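Local coordinates for bacteriocin (Pseudomonas syringae pv. tomato, PDB 4FZL), which probably kills competing bacteria by degrading the peptidoglycan precursor lipid II, as a calcium-binding member of the colicin M family, at residues N4-V9 against G36-V41; L43-A48 against N79-P84; Y197-S202 against V219-Y224. One frame throughout, in Å; residues are numbered along the deposited sequence.

Contact 1 (N4-V9 against G36-V41)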
ATOM      1  N   ASN A   4       1.751  28.944 -11.758  1.00 37.48           N
ATOM      2  CA  ASN A   4       0.912  29.153 -10.630  1.00 32.22           C
ATOM      3  C   ASN A   4       1.598  28.791  -9.282  1.00 26.50           C
ATOM      4  O   ASN A   4       2.616  28.066  -9.214  1.00 31.82           O
ATOM      5  CB  ASN A   4      -0.432  28.405 -10.836  1.00 31.22           C
ATOM      6  CG  ASN A   4      -0.313  26.974 -10.586  1.00 31.61           C
ATOM      7  OD1 ASN A   4      -0.122  26.593  -9.453  1.00 27.11           O
ATOM      8  ND2 ASN A   4      -0.533  26.168 -11.594  1.00 28.06           N
ATOM      9  N   PRO A   5       1.012  29.318  -8.202  1.00 25.62           N
ATOM     10  CA  PRO A   5       1.585  29.254  -6.880  1.00 27.98           C
ATOM     11  C   PRO A   5       1.377  27.930  -6.227  1.00 21.77           C
ATOM     12  O   PRO A   5       2.177  27.674  -5.317  1.00 27.93           O
ATOM     13  CB  PRO A   5       0.848  30.373  -6.107  1.00 26.98           C
ATOM     14  CG  PRO A   5      -0.421  30.555  -6.871  1.00 28.61           C
ATOM     15  CD  PRO A   5      -0.013  30.358  -8.290  1.00 25.65           C
ATOM     16  N   VAL A   6       0.378  27.140  -6.643  1.00 21.00           N
ATOM     17  CA  VAL A   6       0.209  25.795  -6.118  1.00 22.30           C
ATOM     18  C   VAL A   6       1.366  24.929  -6.539  1.00 20.29           C
ATOM     19  O   VAL A   6       1.980  24.233  -5.658  1.00 24.08           O
ATOM     20  CB  VAL A   6      -1.144  25.155  -6.516  1.00 26.88           C
ATOM     21  CG1 VAL A   6      -1.333  23.695  -6.025  1.00 22.84           C
ATOM     22  CG2 VAL A   6      -2.330  26.036  -6.028  1.00 27.76           C
ATOM     23  N   ALA A   7       1.730  24.972  -7.826  1.00 24.53           N
ATOM     24  CA  ALA A   7       2.881  24.193  -8.283  1.00 24.51           C
ATOM     25  C   ALA A   7       4.187  24.668  -7.590  1.00 20.84           C
ATOM     26  O   ALA A   7       5.101  23.851  -7.276  1.00 23.87           O
ATOM     27  CB  ALA A   7       3.042  24.264  -9.811  1.00 25.40           C
ATOM     28  N   THR A   8       4.356  25.998  -7.418  1.00 20.70           N
ATOM     29  CA  THR A   8       5.496  26.529  -6.724  1.00 22.43           C
ATOM     30  C   THR A   8       5.722  25.936  -5.329  1.00 21.47           C
ATOM     31  O   THR A   8       6.848  25.490  -4.991  1.00 24.86           O
ATOM     32  CB  THR A   8       5.432  28.061  -6.701  1.00 27.78           C
ATOM     33  OG1 THR A   8       5.417  28.544  -8.044  1.00 30.47           O
ATOM     34  CG2 THR A   8       6.647  28.674  -5.955  1.00 27.97           C
ATOM     35  N   VAL A   9       4.647  25.862  -4.567  1.00 21.53           N
ATOM     36  CA  VAL A   9       4.660  25.285  -3.234  1.00 23.16           C
ATOM     37  C   VAL A   9       4.954  23.774  -3.322  1.00 21.49           C
ATOM     38  O   VAL A   9       5.804  23.248  -2.592  1.00 24.88           O
ATOM     39  CB  VAL A   9       3.350  25.569  -2.486  1.00 24.31           C
ATOM     40  CG1 VAL A   9       3.092  24.589  -1.252  1.00 25.43           C
ATOM     41  CG2 VAL A   9       3.325  27.077  -2.124  1.00 26.78           C
ATOM     42  N   GLY A  36      -7.683  22.126   2.483  1.00 22.05           N
ATOM     43  CA  GLY A  36      -8.060  22.924   1.338  1.00 24.69           C
ATOM     44  C   GLY A  36      -7.376  22.560   0.039  1.00 22.86           C
ATOM     45  O   GLY A  36      -6.949  21.410  -0.149  1.00 23.05           O
ATOM     46  N   ILE A  37      -7.304  23.544  -0.869  1.00 23.95           N
ATOM     47  CA  ILE A  37      -6.760  23.288  -2.232  1.00 22.21           C
ATOM     48  C   ILE A  37      -5.338  22.748  -2.211  1.00 20.38           C
ATOM     49  O   ILE A  37      -5.091  21.729  -2.851  1.00 23.60           O
ATOM     50  CB  ILE A  37      -6.844  24.535  -3.157  1.00 21.73           C
ATOM     51  CG1 ILE A  37      -8.319  24.867  -3.391  1.00 21.83           C
ATOM     52  CG2 ILE A  37      -6.052  24.349  -4.454  1.00 25.16           C
ATOM     53  CD1 ILE A  37      -8.518  26.262  -4.024  1.00 23.21           C
ATOM     54  N   GLN A  38      -4.413  23.438  -1.534  1.00 24.09           N
ATOM     55  CA  GLN A  38      -3.067  22.967  -1.536  1.00 22.54           C
ATOM     56  C   GLN A  38      -2.931  21.546  -0.984  1.00 20.24           C
ATOM     57  O   GLN A  38      -2.188  20.733  -1.536  1.00 21.08           O
ATOM     58  CB  GLN A  38      -2.154  23.895  -0.782  1.00 28.05           C
ATOM     59  CG  GLN A  38      -1.957  25.179  -1.491  1.00 33.31           C
ATOM     60  CD  GLN A  38      -0.610  25.290  -2.215  1.00 41.70           C
ATOM     61  OE1 GLN A  38      -0.011  24.303  -2.727  1.00 40.96           O
ATOM     62  NE2 GLN A  38      -0.118  26.503  -2.227  1.00 38.17           N
ATOM     63  N   SER A  39      -3.646  21.256   0.090  1.00 20.56           N
ATOM     64  CA  SER A  39      -3.668  19.915   0.650  1.00 19.35           C
ATOM     65  C   SER A  39      -4.209  18.841  -0.293  1.00 18.73           C
ATOM     66  O   SER A  39      -3.640  17.712  -0.423  1.00 22.50           O
ATOM     67  CB  SER A  39      -4.467  19.861   1.966  1.00 24.35           C
ATOM     68  OG  SER A  39      -3.914  20.617   2.965  1.00 24.77           O
ATOM     69  N   LYS A  40      -5.285  19.181  -0.993  1.00 20.51           N
ATOM     70  CA  LYS A  40      -5.952  18.216  -1.900  1.00 20.88           C
ATOM     71  C   LYS A  40      -5.072  17.998  -3.092  1.00 19.03           C
ATOM     72  O   LYS A  40      -4.896  16.866  -3.561  1.00 21.12           O
ATOM     73  CB  LYS A  40      -7.339  18.695  -2.274  1.00 24.32           C
ATOM     74  CG  LYS A  40      -8.358  18.602  -1.119  1.00 24.36           C
ATOM     75  CD  LYS A  40      -9.696  19.134  -1.580  1.00 33.01           C
ATOM     76  CE  LYS A  40     -10.647  19.459  -0.442  1.00 37.04           C
ATOM     77  NZ  LYS A  40     -11.799  20.305  -0.867  1.00 42.44           N
ATOM     78  N   VAL A  41      -4.491  19.088  -3.570  1.00 18.73           N
ATOM     79  CA  VAL A  41      -3.596  18.957  -4.751  1.00 19.87           C
ATOM     80  C   VAL A  41      -2.291  18.145  -4.362  1.00 16.79           C
ATOM     81  O   VAL A  41      -1.856  17.263  -5.130  1.00 19.37           O
ATOM     82  CB  VAL A  41      -3.200  20.317  -5.373  1.00 20.62           C
ATOM     83  CG1 VAL A  41      -2.104  20.169  -6.463  1.00 19.19           C
ATOM     84  CG2 VAL A  41      -4.452  20.969  -5.945  1.00 20.87           C
TER

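Contact 2 (L43-A48 against N79-P84)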
ATOM      1  N   LEU A  43      -2.195  15.794  -2.042  1.00 19.28           N
ATOM      2  CA  LEU A  43      -2.580  14.416  -1.850  1.00 21.75           C
ATOM      3  C   LEU A  43      -2.735  13.704  -3.206  1.00 18.67           C
ATOM      4  O   LEU A  43      -2.286  12.569  -3.403  1.00 20.75           O
ATOM      5  CB  LEU A  43      -3.874  14.367  -1.033  1.00 22.63           C
ATOM      6  CG  LEU A  43      -4.357  12.953  -0.724  1.00 23.65           C
ATOM      7  CD1 LEU A  43      -3.331  12.090   0.005  1.00 23.60           C
ATOM      8  CD2 LEU A  43      -5.629  13.024   0.129  1.00 26.56           C
ATOM      9  N   LYS A  44      -3.386  14.387  -4.165  1.00 19.56           N
ATOM     10  CA  LYS A  44      -3.480  13.848  -5.487  1.00 20.12           C
ATOM     11  C   LYS A  44      -2.148  13.659  -6.235  1.00 21.71           C
ATOM     12  O   LYS A  44      -1.970  12.714  -6.998  1.00 21.90           O
ATOM     13  CB  LYS A  44      -4.530  14.629  -6.312  1.00 19.45           C
ATOM     14  CG  LYS A  44      -5.981  14.418  -5.916  1.00 22.01           C
ATOM     15  CD  LYS A  44      -7.051  15.037  -6.824  1.00 30.86           C
ATOM     16  CE  LYS A  44      -7.224  16.468  -6.534  1.00 26.99           C
ATOM     17  NZ  LYS A  44      -8.298  17.011  -7.456  1.00 26.09           N
ATOM     18  N   THR A  45      -1.212  14.563  -5.960  1.00 20.13           N
ATOM     19  CA  THR A  45       0.120  14.449  -6.523  1.00 20.31           C
ATOM     20  C   THR A  45       0.812  13.214  -5.914  1.00 18.69           C
ATOM     21  O   THR A  45       1.533  12.506  -6.637  1.00 21.22           O
ATOM     22  CB  THR A  45       0.936  15.742  -6.302  1.00 21.07           C
ATOM     23  OG1 THR A  45       0.237  16.822  -6.917  1.00 21.65           O
ATOM     24  CG2 THR A  45       2.456  15.633  -6.793  1.00 21.36           C
ATOM     25  N   PHE A  46       0.664  13.026  -4.572  1.00 18.93           N
ATOM     26  CA  PHE A  46       1.253  11.833  -3.970  1.00 17.64           C
ATOM     27  C   PHE A  46       0.714  10.570  -4.674  1.00 18.22           C
ATOM     28  O   PHE A  46       1.474   9.601  -4.893  1.00 22.29           O
ATOM     29  CB  PHE A  46       0.969  11.711  -2.475  1.00 17.86           C
ATOM     30  CG  PHE A  46       1.411  12.848  -1.606  1.00 19.50           C
ATOM     31  CD1 PHE A  46       2.424  13.739  -1.963  1.00 22.20           C
ATOM     32  CD2 PHE A  46       0.783  13.043  -0.408  1.00 21.25           C
ATOM     33  CE1 PHE A  46       2.735  14.785  -1.162  1.00 24.34           C
ATOM     34  CE2 PHE A  46       1.155  14.068   0.458  1.00 23.64           C
ATOM     35  CZ  PHE A  46       2.140  14.952   0.050  1.00 21.95           C
ATOM     36  N   ALA A  47      -0.615  10.543  -4.888  1.00 20.00           N
ATOM     37  CA  ALA A  47      -1.129   9.351  -5.511  1.00 18.54           C
ATOM     38  C   ALA A  47      -0.604   9.144  -6.924  1.00 17.92           C
ATOM     39  O   ALA A  47      -0.331   8.022  -7.343  1.00 21.90           O
ATOM     40  CB  ALA A  47      -2.614   9.503  -5.556  1.00 19.54           C
ATOM     41  N   ALA A  48      -0.513  10.252  -7.673  1.00 19.43           N
ATOM     42  CA  ALA A  48       0.050  10.166  -9.015  1.00 20.70           C
ATOM     43  C   ALA A  48       1.530   9.708  -9.012  1.00 19.15           C
ATOM     44  O   ALA A  48       1.965   8.959  -9.931  1.00 22.31           O
ATOM     45  CB  ALA A  48      -0.116  11.510  -9.735  1.00 20.27           C
ATOM     46  N   ASN A  79      -8.903  21.002  -9.026  1.00 23.93           N
ATOM     47  CA  ASN A  79      -8.941  20.143 -10.197  1.00 22.68           C
ATOM     48  C   ASN A  79      -7.818  20.361 -11.204  1.00 21.92           C
ATOM     49  O   ASN A  79      -7.855  19.771 -12.271  1.00 27.45           O
ATOM     50  CB  ASN A  79     -10.325  20.250 -10.873  1.00 28.14           C
ATOM     51  CG  ASN A  79     -11.392  19.825  -9.961  1.00 38.18           C
ATOM     52  OD1 ASN A  79     -12.425  20.478  -9.807  1.00 52.04           O
ATOM     53  ND2 ASN A  79     -11.126  18.756  -9.274  1.00 32.33           N
ATOM     54  N   ILE A  80      -6.779  21.094 -10.812  1.00 23.87           N
ATOM     55  CA  ILE A  80      -5.631  21.226 -11.693  1.00 22.67           C
ATOM     56  C   ILE A  80      -4.801  19.959 -11.807  1.00 23.58           C
ATOM     57  O   ILE A  80      -3.941  19.859 -12.663  1.00 23.53           O
ATOM     58  CB  ILE A  80      -4.708  22.413 -11.323  1.00 20.94           C
ATOM     59  CG1 ILE A  80      -4.155  22.304  -9.882  1.00 22.97           C
ATOM     60  CG2 ILE A  80      -5.470  23.730 -11.529  1.00 26.12           C
ATOM     61  CD1 ILE A  80      -3.383  23.513  -9.404  1.00 25.08           C
ATOM     62  N   ILE A  81      -5.095  19.004 -10.942  1.00 21.80           N
ATOM     63  CA  ILE A  81      -4.684  17.649 -11.117  1.00 21.08           C
ATOM     64  C   ILE A  81      -5.944  16.841 -10.823  1.00 20.82           C
ATOM     65  O   ILE A  81      -6.647  17.073  -9.807  1.00 24.30           O
ATOM     66  CB  ILE A  81      -3.533  17.224 -10.238  1.00 20.78           C
ATOM     67  CG1 ILE A  81      -3.224  15.720 -10.380  1.00 24.47           C
ATOM     68  CG2 ILE A  81      -3.823  17.589  -8.742  1.00 22.86           C
ATOM     69  CD1 ILE A  81      -1.911  15.327  -9.772  1.00 21.67           C
ATOM     70  N   LYS A  82      -6.263  15.905 -11.727  1.00 27.11           N
ATOM     71  CA  LYS A  82      -7.427  14.994 -11.603  1.00 27.96           C
ATOM     72  C   LYS A  82      -6.987  13.613 -11.190  1.00 30.06           C
ATOM     73  O   LYS A  82      -5.997  13.146 -11.628  1.00 35.42           O
ATOM     74  CB  LYS A  82      -8.235  14.990 -12.890  1.00 36.04           C
ATOM     75  CG  LYS A  82      -8.978  16.327 -13.068  1.00 45.83           C
ATOM     76  CD  LYS A  82      -9.661  16.462 -14.413  1.00 63.03           C
ATOM     77  CE  LYS A  82     -10.449  17.769 -14.464  1.00 74.18           C
ATOM     78  NZ  LYS A  82     -10.611  18.309 -15.849  1.00 85.97           N
ATOM     79  N   TYR A  83      -7.776  12.995 -10.323  1.00 25.54           N
ATOM     80  CA  TYR A  83      -7.546  11.624  -9.902  1.00 25.10           C
ATOM     81  C   TYR A  83      -8.037  10.769 -11.054  1.00 27.15           C
ATOM     82  O   TYR A  83      -9.234  10.696 -11.292  1.00 44.80           O
ATOM     83  CB  TYR A  83      -8.253  11.355  -8.579  1.00 24.83           C
ATOM     84  CG  TYR A  83      -7.801  10.041  -7.955  1.00 27.19           C
ATOM     85  CD1 TYR A  83      -6.619   9.998  -7.233  1.00 27.30           C
ATOM     86  CD2 TYR A  83      -8.498   8.884  -8.140  1.00 28.56           C
ATOM     87  CE1 TYR A  83      -6.163   8.824  -6.659  1.00 28.32           C
ATOM     88  CE2 TYR A  83      -8.056   7.678  -7.550  1.00 26.28           C
ATOM     89  CZ  TYR A  83      -6.883   7.674  -6.832  1.00 23.73           C
ATOM     90  OH  TYR A  83      -6.388   6.483  -6.313  1.00 28.54           O
ATOM     91  N   PRO A  84      -7.143  10.032 -11.709  1.00 27.40           N
ATOM     92  CA  PRO A  84      -7.506   9.370 -12.963  1.00 34.83           C
ATOM     93  C   PRO A  84      -8.501   8.234 -12.826  1.00 37.82           C
ATOM     94  O   PRO A  84      -8.703   7.683 -11.706  1.00 34.83           O
ATOM     95  CB  PRO A  84      -6.161   8.863 -13.474  1.00 45.37           C
ATOM     96  CG  PRO A  84      -5.308   8.676 -12.265  1.00 46.00           C
ATOM     97  CD  PRO A  84      -5.873   9.534 -11.156  1.00 36.60           C
TER
HETATM   98  O   HOH W   1     -10.019  14.586  -9.017  1.00 28.23           O

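Contact 3 (Y197-S202 against V219-Y224). With EDO (1,2-ethanediol), chain I.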
ATOM      1  N   TYR A 197     -10.501  -2.178   2.077  1.00 22.06           N
ATOM      2  CA  TYR A 197     -10.020  -0.938   2.630  1.00 21.49           C
ATOM      3  C   TYR A 197     -11.221  -0.127   3.160  1.00 19.79           C
ATOM      4  O   TYR A 197     -12.028   0.344   2.390  1.00 22.45           O
ATOM      5  CB  TYR A 197      -9.284  -0.129   1.559  1.00 21.97           C
ATOM      6  CG  TYR A 197      -8.634   1.109   2.070  1.00 21.34           C
ATOM      7  CD1 TYR A 197      -7.348   1.056   2.576  1.00 19.08           C
ATOM      8  CD2 TYR A 197      -9.281   2.299   2.096  1.00 23.05           C
ATOM      9  CE1 TYR A 197      -6.614   2.183   2.932  1.00 21.13           C
ATOM     10  CE2 TYR A 197      -8.674   3.423   2.558  1.00 21.18           C
ATOM     11  CZ  TYR A 197      -7.328   3.392   2.948  1.00 21.28           C
ATOM     12  OH  TYR A 197      -6.768   4.515   3.410  1.00 26.74           O
ATOM     13  N   ASP A 198     -11.338  -0.038   4.469  1.00 23.69           N
ATOM     14  CA  ASP A 198     -12.348   0.827   5.102  1.00 24.25           C
ATOM     15  C   ASP A 198     -11.862   2.262   5.119  1.00 23.06           C
ATOM     16  O   ASP A 198     -10.857   2.581   5.785  1.00 26.21           O
ATOM     17  CB  ASP A 198     -12.623   0.347   6.528  1.00 28.99           C
ATOM     18  CG  ASP A 198     -13.780   1.110   7.214  1.00 33.89           C
ATOM     19  OD1 ASP A 198     -14.219   0.588   8.246  1.00 49.15           O
ATOM     20  OD2 ASP A 198     -14.209   2.213   6.752  1.00 33.02           O
ATOM     21  N   ALA A 199     -12.483   3.092   4.275  1.00 22.44           N
ATOM     22  CA  ALA A 199     -12.034   4.463   3.999  1.00 22.52           C
ATOM     23  C   ALA A 199     -12.616   5.495   4.985  1.00 26.39           C
ATOM     24  O   ALA A 199     -12.359   6.694   4.919  1.00 28.74           O
ATOM     25  CB  ALA A 199     -12.349   4.859   2.568  1.00 25.40           C
ATOM     26  N   ASN A 200     -13.306   5.023   6.012  1.00 26.32           N
ATOM     27  CA  ASN A 200     -13.758   5.948   7.074  1.00 26.46           C
ATOM     28  C   ASN A 200     -12.514   6.465   7.770  1.00 27.80           C
ATOM     29  O   ASN A 200     -11.712   5.664   8.247  1.00 26.49           O
ATOM     30  CB  ASN A 200     -14.718   5.234   8.034  1.00 28.00           C
ATOM     31  CG  ASN A 200     -15.310   6.175   9.089  1.00 34.74           C
ATOM     32  OD1 ASN A 200     -14.689   7.128   9.529  1.00 35.71           O
ATOM     33  ND2 ASN A 200     -16.521   5.890   9.497  1.00 35.40           N
ATOM     34  N   PRO A 201     -12.322   7.799   7.809  1.00 25.53           N
ATOM     35  CA  PRO A 201     -11.097   8.343   8.426  1.00 30.92           C
ATOM     36  C   PRO A 201     -10.904   7.925   9.903  1.00 28.71           C
ATOM     37  O   PRO A 201      -9.784   7.868  10.380  1.00 30.43           O
ATOM     38  CB  PRO A 201     -11.280   9.862   8.335  1.00 38.29           C
ATOM     39  CG  PRO A 201     -12.436  10.094   7.428  1.00 42.99           C
ATOM     40  CD  PRO A 201     -13.200   8.844   7.244  1.00 35.37           C
ATOM     41  N   SER A 202     -11.980   7.561  10.611  1.00 31.45           N
ATOM     42  CA  SER A 202     -11.786   7.132  11.987  1.00 31.03           C
ATOM     43  C   SER A 202     -10.978   5.836  12.025  1.00 27.04           C
ATOM     44  O   SER A 202     -10.296   5.545  13.012  1.00 33.04           O
ATOM     45  CB  SER A 202     -13.098   7.010  12.756  1.00 45.49           C
ATOM     46  OG  SER A 202     -13.970   6.098  12.157  1.00 55.29           O
ATOM     47  N   VAL A 219     -15.306  14.934   4.843  1.00 36.37           N
ATOM     48  CA  VAL A 219     -15.145  14.682   3.422  1.00 33.50           C
ATOM     49  C   VAL A 219     -15.774  13.329   3.035  1.00 30.86           C
ATOM     50  O   VAL A 219     -15.599  12.323   3.764  1.00 32.09           O
ATOM     51  CB  VAL A 219     -13.653  14.720   3.094  1.00 34.46           C
ATOM     52  CG1 VAL A 219     -13.392  14.288   1.660  1.00 40.33           C
ATOM     53  CG2 VAL A 219     -13.181  16.128   3.417  1.00 36.40           C
ATOM     54  N   PRO A 220     -16.480  13.272   1.876  1.00 32.04           N
ATOM     55  CA  PRO A 220     -17.024  11.943   1.512  1.00 33.00           C
ATOM     56  C   PRO A 220     -15.945  10.883   1.218  1.00 29.60           C
ATOM     57  O   PRO A 220     -14.910  11.202   0.716  1.00 32.03           O
ATOM     58  CB  PRO A 220     -17.853  12.200   0.257  1.00 37.09           C
ATOM     59  CG  PRO A 220     -18.068  13.705   0.226  1.00 44.75           C
ATOM     60  CD  PRO A 220     -16.872  14.323   0.923  1.00 39.95           C
ATOM     61  N   PHE A 221     -16.232   9.642   1.516  1.00 32.50           N
ATOM     62  CA  PHE A 221     -15.323   8.517   1.288  1.00 28.65           C
ATOM     63  C   PHE A 221     -16.154   7.330   0.806  1.00 27.51           C
ATOM     64  O   PHE A 221     -17.383   7.155   1.137  1.00 31.26           O
ATOM     65  CB  PHE A 221     -14.595   8.166   2.566  1.00 34.52           C
ATOM     66  CG  PHE A 221     -15.509   7.705   3.673  1.00 31.50           C
ATOM     67  CD1 PHE A 221     -15.879   6.374   3.801  1.00 36.46           C
ATOM     68  CD2 PHE A 221     -15.919   8.615   4.628  1.00 35.94           C
ATOM     69  CE1 PHE A 221     -16.678   5.956   4.851  1.00 39.16           C
ATOM     70  CE2 PHE A 221     -16.735   8.219   5.667  1.00 45.93           C
ATOM     71  CZ  PHE A 221     -17.117   6.878   5.778  1.00 39.82           C
ATOM     72  N   THR A 222     -15.478   6.446   0.045  1.00 28.24           N
ATOM     73  CA  THR A 222     -16.075   5.146  -0.316  1.00 27.87           C
ATOM     74  C   THR A 222     -15.020   4.083  -0.129  1.00 24.83           C
ATOM     75  O   THR A 222     -13.910   4.178  -0.663  1.00 26.96           O
ATOM     76  CB  THR A 222     -16.587   5.126  -1.767  1.00 28.56           C
ATOM     77  OG1 THR A 222     -17.495   6.228  -1.918  1.00 34.93           O
ATOM     78  CG2 THR A 222     -17.337   3.797  -2.080  1.00 32.87           C
ATOM     79  N   SER A 223     -15.372   3.084   0.679  1.00 28.43           N
ATOM     80  CA  SER A 223     -14.506   1.927   0.909  1.00 26.90           C
ATOM     81  C   SER A 223     -14.396   1.146  -0.406  1.00 25.67           C
ATOM     82  O   SER A 223     -15.228   1.267  -1.308  1.00 28.43           O
ATOM     83  CB  SER A 223     -15.113   1.070   2.057  1.00 25.01           C
ATOM     84  OG  SER A 223     -15.079   1.865   3.260  1.00 27.32           O
ATOM     85  N   TYR A 224     -13.407   0.284  -0.490  1.00 22.25           N
ATOM     86  CA  TYR A 224     -13.112  -0.406  -1.713  1.00 24.81           C
ATOM     87  C   TYR A 224     -12.263  -1.639  -1.453  1.00 20.30           C
ATOM     88  O   TYR A 224     -11.722  -1.821  -0.345  1.00 23.50           O
ATOM     89  CB  TYR A 224     -12.424   0.576  -2.678  1.00 26.03           C
ATOM     90  CG  TYR A 224     -11.084   1.142  -2.187  1.00 23.75           C
ATOM     91  CD1 TYR A 224      -9.904   0.427  -2.364  1.00 19.93           C
ATOM     92  CD2 TYR A 224     -11.009   2.356  -1.493  1.00 22.52           C
ATOM     93  CE1 TYR A 224      -8.711   1.008  -1.969  1.00 19.51           C
ATOM     94  CE2 TYR A 224      -9.794   2.878  -1.025  1.00 22.29           C
ATOM     95  CZ  TYR A 224      -8.663   2.185  -1.295  1.00 22.61           C
ATOM     96  OH  TYR A 224      -7.452   2.668  -0.852  1.00 23.17           O
TER
HETATM   97  C1  EDO I 307     -20.046   7.628   3.602  1.00 37.94           C
HETATM   98  O1  EDO I 307     -19.427   6.895   2.511  1.00 47.39           O
HETATM   99  C2  EDO I 307     -19.334   8.973   3.895  1.00 30.96           C
HETATM  100  O2  EDO I 307     -19.034   9.613   2.705  1.00 36.18           O

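Contact 1 (N4-V9 against G36-V41)
Gln-38 lays its side chain over Val-6 and Val-9, bridging two helices; the axes of 5-9 and 37-41 approach to 10.5 Å. Its CB does not aim straight at the other helix; the reach comes from the torsions. CG stands opposite the carbonyl carbon (chi1 -70°), and a bend at chi2 of -103° carries the amide across. CD then lies 3.9 Å from Val-9 CG1. Beyond it the two amide atoms part: OE1 sits 3.4 Å from Val-9 CG1 and also meets Val-6 CG1, whereas NE2 lies 3.5 Å from Val-9 CG2. The amide therefore straddles the fork of Val-9 and meets the neighbouring helix chiefly through van der Waals contact, with no hydrogen bond joining the two segments. One turn further along helix 37-54, Val-41 CG1 and Val-6 CG1 approach tip to tip at 3.6 Å, and Ile-37 CG2 grazes the other methyl, Val-6 CG2. The start of the first helix is fixed separately: Asn-4 OD1 accepts from Ala-7 N at 3.0 Å, while Asn-4 ND2 bonds to Ser-73 O. With segments 5-9 and 37-41 crossing at -61°, this is side-chain packing between the N-terminal ends of two helices, each preceded by an N-cap residue, in the helical part of the protein.

Contact 2 (L43-A48 against N79-P84)
Lys-44 reaches the backbone of Ile-81 within the helical part of this colicin M-type protein, tying helix 37-54 to the loop that follows helix 59-70 by a lysine-to-carbonyl bond. Its chain runs extended through chi2 and turns at chi3 (-81°), which brings the ammonium to Ile-81 O, 2.9 Å from NZ. The approach is almost collinear with the carbonyl, at a C=O...N angle of 168°. Glu-78 O accepts a second bond from NZ, and the ring of Phe-106 offers a cation-pi contact, so two backbone oxygens and an aromatic ring meet the ammonium. Ile-81 returns the contact on the apolar side. Its CG1 branch extends opposite the backbone N (chi1 175°), taking CD1 to the helix backbone, 3.8 Å from Lys-44 O, with Thr-45 OG1 and Ala-48 CB also near, while CG2 packs against Lys-44 CB. Thr-45 OG1 itself is bonded to Val-41 O within the helix. Tyr-83 presents a ring edge to the helix: Ala-47 CB lies near the ring plane, 3.8 Å from CE1, and the hydroxyl, on the neighbouring CZ, is hydrogen-bonded to His-103 ND1. A water accepts from Tyr-83 N at 3.0 Å and, more weakly, from Lys-44 NZ at 3.4 Å.

Contact 3 (Y197-S202 against V219-Y224)
Tyr-197 and Tyr-224 form an antiparallel hydrogen-bonded pair where strand 184-197 meets strand 224-227. Tyr-197 N gives to Tyr-224 O at 2.7 Å with an N-H...O angle of 160°; the return bond, from Tyr-224 N to Tyr-197 O, is longer at 3.2 Å. Both side chains lie on one face of the sheet and point the same way, but their rings are slid apart: the planes are 21° apart and the centroids lie 4.7 Å from each other, which leaves Tyr-224 OH over the centre of the Tyr-197 ring and Tyr-197 CB over the face of the Tyr-224 ring. The hydroxyl of Tyr-224 is hydrogen-bonded to Ala-100 O on helix 96-106.

Past this pair, a side chain replaces a main-chain acceptor, for Ala-199 N donates to Ser-223 OG at 3.0 Å. The next amide is met within its own segment: Asn-200 N gives to Asp-198 OD2, closing an Asx turn. Asn-200 OD1 receives Ser-202 N at 2.9 Å, making a second. The Phe-221 ring carries Asn-200 CA centrally over one face, 3.7 Å from the centroid, and a 1,2-ethanediol carbon, offset toward the rim, over the other. That diol, probably from the crystallisation liquor, accepts from Phe-221 N through O2.

The calcium ion is about 8 Å from the Tyr-197 side chain, with its ligand Asp-195 two residues earlier. Backbone pairing thus gives way to side-chain acceptors for the N-H groups of Ala-199, Asn-200 and Ser-202, which is consistent with the chain leaving the sheet beside the metal site and turning toward helix 205-208.

Overall arrangement
From the N terminus, contact 1 closes first, bringing the start of helix 37-54 back against helix 5-12 across a largely helical connection. Contact 2 opens further along that same helix and closes on the loop between helices 59-70 and 96-106. These two touch directly, through Val-41 and Ile-81 and through Val-6 and Ile-80, with centres 11 Å apart. Contact 3 opens at the end of strand 184-197 and closes, across two short helices, at the start of strand 224-227. The three closures follow in series, neither nested nor crossed. Contact 3 does not touch the others, yet helix 96-106 lies between: His-103 meets both Tyr-83 and Tyr-224, linking the helical part to the sheet.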